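PDB 1O89: YHDH from Escherichia coli, which probably catalyses the NADPH-dependent reduction of acrylyl-CoA to propanoyl-CoA, working as a homodimer. Local coordinates for residues H189-G200 with L211-F222. Residues are numbered along the deposited sequence; the frame is centred on the assembly and turned at random.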
# COMPACT_ATOMS: atom_id res chain seq x y z
N HIS A 189 0.82 -18.82 -11.66
CA HIS A 189 0.83 -19.57 -12.92
C HIS A 189 -0.47 -20.34 -13.16
O HIS A 189 -0.99 -20.33 -14.25
CB HIS A 189 1.98 -20.57 -12.92
CG HIS A 189 2.01 -21.44 -14.14
ND1 HIS A 189 1.58 -22.74 -14.13
CD2 HIS A 189 2.37 -21.16 -15.42
CE1 HIS A 189 1.71 -23.25 -15.35
NE2 HIS A 189 2.18 -22.31 -16.15
N LYS A 190 -0.98 -21.01 -12.13
CA LYS A 190 -2.26 -21.70 -12.25
C LYS A 190 -3.37 -20.71 -12.60
O LYS A 190 -4.23 -21.00 -13.41
CB LYS A 190 -2.61 -22.43 -10.95
CG LYS A 190 -3.88 -23.28 -11.05
CD LYS A 190 -5.13 -22.48 -10.61
CE LYS A 190 -6.43 -23.27 -10.78
NZ LYS A 190 -7.61 -22.48 -10.33
N LEU A 191 -3.34 -19.53 -11.98
CA LEU A 191 -4.38 -18.52 -12.18
C LEU A 191 -4.26 -17.74 -13.49
O LEU A 191 -5.10 -16.91 -13.79
CB LEU A 191 -4.42 -17.55 -10.98
CG LEU A 191 -4.94 -18.21 -9.69
CD1 LEU A 191 -4.53 -17.42 -8.48
CD2 LEU A 191 -6.46 -18.41 -9.73
N GLY A 192 -3.22 -18.00 -14.28
CA GLY A 192 -3.12 -17.44 -15.62
C GLY A 192 -2.12 -16.31 -15.79
O GLY A 192 -1.96 -15.80 -16.88
N TYR A 193 -1.44 -15.92 -14.71
CA TYR A 193 -0.47 -14.83 -14.76
C TYR A 193 0.85 -15.27 -15.40
O TYR A 193 1.22 -16.44 -15.36
CB TYR A 193 -0.19 -14.29 -13.35
CG TYR A 193 -1.36 -13.63 -12.63
CD1 TYR A 193 -2.28 -14.37 -11.90
CD2 TYR A 193 -1.53 -12.24 -12.68
CE1 TYR A 193 -3.34 -13.78 -11.24
CE2 TYR A 193 -2.60 -11.63 -12.01
CZ TYR A 193 -3.50 -12.41 -11.30
OH TYR A 193 -4.55 -11.82 -10.65
N GLN A 194 1.54 -14.32 -16.01
CA GLN A 194 2.88 -14.51 -16.53
C GLN A 194 3.85 -14.14 -15.41
O GLN A 194 3.87 -12.98 -14.97
CB GLN A 194 3.11 -13.61 -17.75
CG GLN A 194 4.51 -13.72 -18.34
CD GLN A 194 4.53 -13.56 -19.86
OE1 GLN A 194 3.68 -12.89 -20.43
NE2 GLN A 194 5.51 -14.16 -20.49
N VAL A 195 4.62 -15.10 -14.93
CA VAL A 195 5.43 -14.91 -13.74
C VAL A 195 6.91 -14.80 -14.06
O VAL A 195 7.43 -15.53 -14.89
CB VAL A 195 5.22 -16.06 -12.75
CG1 VAL A 195 5.86 -15.73 -11.40
CG2 VAL A 195 3.73 -16.37 -12.60
N VAL A 196 7.58 -13.85 -13.41
CA VAL A 196 9.03 -13.74 -13.43
C VAL A 196 9.51 -13.98 -12.01
O VAL A 196 9.18 -13.21 -11.11
CB VAL A 196 9.50 -12.34 -13.90
CG1 VAL A 196 11.02 -12.22 -13.81
CG2 VAL A 196 9.01 -12.06 -15.32
N ALA A 197 10.26 -15.07 -11.83
CA ALA A 197 10.87 -15.39 -10.55
C ALA A 197 12.23 -14.73 -10.42
O ALA A 197 13.04 -14.76 -11.35
CB ALA A 197 11.01 -16.89 -10.42
N VAL A 198 12.48 -14.14 -9.26
CA VAL A 198 13.78 -13.58 -8.93
C VAL A 198 14.42 -14.46 -7.87
O VAL A 198 13.91 -14.56 -6.76
CB VAL A 198 13.65 -12.14 -8.38
CG1 VAL A 198 14.99 -11.61 -7.87
CG2 VAL A 198 13.06 -11.20 -9.44
N SER A 199 15.54 -15.10 -8.20
CA SER A 199 16.28 -15.94 -7.26
C SER A 199 17.76 -15.55 -7.18
O SER A 199 18.39 -15.28 -8.20
CB SER A 199 16.17 -17.40 -7.67
OG SER A 199 17.05 -18.20 -6.91
N GLY A 200 18.31 -15.57 -5.96
CA GLY A 200 19.74 -15.31 -5.76
C GLY A 200 20.65 -16.47 -6.13
O GLY A 200 21.83 -16.27 -6.48
N LEU A 211 7.78 -24.81 -12.05
CA LEU A 211 6.66 -24.32 -11.24
C LEU A 211 5.74 -23.38 -12.00
O LEU A 211 4.55 -23.29 -11.69
CB LEU A 211 7.19 -23.60 -9.99
CG LEU A 211 7.90 -24.49 -8.98
CD1 LEU A 211 8.38 -23.65 -7.80
CD2 LEU A 211 6.99 -25.63 -8.51
N GLY A 212 6.29 -22.68 -12.99
CA GLY A 212 5.50 -21.82 -13.85
C GLY A 212 6.09 -20.46 -14.20
O GLY A 212 5.40 -19.65 -14.81
N ALA A 213 7.33 -20.20 -13.82
CA ALA A 213 7.98 -18.94 -14.15
C ALA A 213 8.39 -18.95 -15.62
O ALA A 213 8.99 -19.91 -16.09
CB ALA A 213 9.20 -18.73 -13.26
N SER A 214 8.03 -17.88 -16.34
CA SER A 214 8.45 -17.74 -17.74
C SER A 214 9.91 -17.30 -17.87
O SER A 214 10.57 -17.62 -18.85
CB SER A 214 7.57 -16.74 -18.49
OG SER A 214 6.21 -17.05 -18.33
N ARG A 215 10.40 -16.53 -16.89
CA ARG A 215 11.82 -16.17 -16.85
C ARG A 215 12.32 -15.99 -15.43
O ARG A 215 11.54 -15.76 -14.50
CB ARG A 215 12.12 -14.92 -17.70
CG ARG A 215 10.89 -14.11 -18.12
CD ARG A 215 11.20 -12.92 -19.01
NE ARG A 215 10.80 -11.65 -18.41
CZ ARG A 215 11.63 -10.69 -18.00
NH1 ARG A 215 12.95 -10.83 -18.10
NH2 ARG A 215 11.14 -9.57 -17.48
N VAL A 216 13.63 -16.10 -15.27
CA VAL A 216 14.28 -16.02 -13.97
C VAL A 216 15.43 -15.01 -13.98
O VAL A 216 16.38 -15.15 -14.74
CB VAL A 216 14.81 -17.39 -13.52
CG1 VAL A 216 15.47 -17.29 -12.13
CG2 VAL A 216 13.69 -18.45 -13.54
N LEU A 217 15.34 -14.01 -13.11
CA LEU A 217 16.36 -12.98 -12.96
C LEU A 217 17.20 -13.21 -11.70
O LEU A 217 16.70 -13.73 -10.71
CB LEU A 217 15.67 -11.61 -12.90
CG LEU A 217 14.64 -11.35 -14.00
CD1 LEU A 217 14.03 -9.98 -13.85
CD2 LEU A 217 15.26 -11.51 -15.38
N PRO A 218 18.48 -12.82 -11.72
CA PRO A 218 19.30 -12.85 -10.50
C PRO A 218 18.95 -11.74 -9.50
O PRO A 218 18.55 -10.65 -9.90
CB PRO A 218 20.74 -12.68 -11.03
CG PRO A 218 20.60 -12.01 -12.35
CD PRO A 218 19.24 -12.35 -12.89
N ARG A 219 19.11 -12.04 -8.20
CA ARG A 219 18.82 -11.07 -7.14
C ARG A 219 19.79 -9.88 -7.17
O ARG A 219 19.47 -8.82 -6.64
CB ARG A 219 18.87 -11.74 -5.76
CG ARG A 219 18.20 -10.92 -4.62
CD ARG A 219 19.02 -10.88 -3.32
NE ARG A 219 19.84 -9.67 -3.18
CZ ARG A 219 21.17 -9.58 -3.34
NH1 ARG A 219 21.92 -10.63 -3.65
NH2 ARG A 219 21.77 -8.40 -3.18
N ASP A 220 20.96 -10.09 -7.78
CA ASP A 220 22.00 -9.06 -7.87
C ASP A 220 21.58 -7.84 -8.69
O ASP A 220 22.10 -6.74 -8.46
CB ASP A 220 23.30 -9.65 -8.46
CG ASP A 220 23.94 -10.68 -7.54
OD1 ASP A 220 23.44 -10.84 -6.40
OD2 ASP A 220 24.94 -11.37 -7.85
N GLU A 221 20.65 -8.03 -9.63
CA GLU A 221 20.13 -6.94 -10.47
C GLU A 221 19.10 -6.10 -9.73
O GLU A 221 18.71 -5.03 -10.20
CB GLU A 221 19.49 -7.50 -11.74
CG GLU A 221 20.47 -8.03 -12.79
CD GLU A 221 19.77 -8.78 -13.92
OE1 GLU A 221 18.52 -8.78 -13.97
OE2 GLU A 221 20.48 -9.38 -14.76
N PHE A 222 18.64 -6.59 -8.58
CA PHE A 222 17.63 -5.90 -7.77
C PHE A 222 18.27 -5.27 -6.54
O PHE A 222 17.97 -5.65 -5.41
CB PHE A 222 16.52 -6.88 -7.39
CG PHE A 222 15.67 -7.29 -8.55
CD1 PHE A 222 16.09 -8.28 -9.42
CD2 PHE A 222 14.45 -6.67 -8.78
CE1 PHE A 222 15.32 -8.65 -10.50
CE2 PHE A 222 13.66 -7.03 -9.86
CZ PHE A 222 14.09 -8.03 -10.72
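Val196 and Val198 meet Arg215, Leu217 and Phe222 on one face of a parallel strand pair, 195-199 beside 215-218, whose short axes lie 29° apart. Ala197 bonds through its backbone to Arg215 and Leu217, the residues flanking Val216, as in any parallel pair: Ala197 N donates to Arg215 O at 3.0 Å, and Leu217 N returns a bond to Ala197 O. Farther along, Ser199 N donates to Leu217 O at 3.1 Å. Val195 O takes the amide of Ser214 at the opening end, where the chain turns a corner.

Take Val196 from CB outward. CB itself sits 4.0 Å from Arg215 O; CG1, anti to the backbone N (chi1 176°), touches that same carbonyl oxygen and comes 3.7 Å from Leu217 CG. CG2 goes the other way, to Arg215 NE at 3.6 Å and the neighbouring NH2. The valine thus crosses the arginine at a slant, CG2 also touching its CG at 3.9 Å, while NH2 forms a salt bridge with Glu170, on the strand that flanks 195-199 on its other side. Val198 puts both methyls against the Phe222 ring, CG2 at CE1 (3.6 Å) and CZ, CG1 at CD1, with helix 242-250 packing against the same ring.

On the opposite face Ala197 CB rests on Ala213 CB. Back at the helix ends, Gly212 CA lies over one face of the His189 ring, a CH-pi contact offset toward the rim, 3.7 Å from the centroid.

Ser199, Gly200 and Arg219, all NADP(+)-binding residues, gather at the carboxyl ends of the two strands, where Gly200 CA packs on Arg219 CB. With helix 205-211 between them, the strands form a right-handed beta-alpha-beta unit at the edge of the Rossmann fold that binds NADP(+).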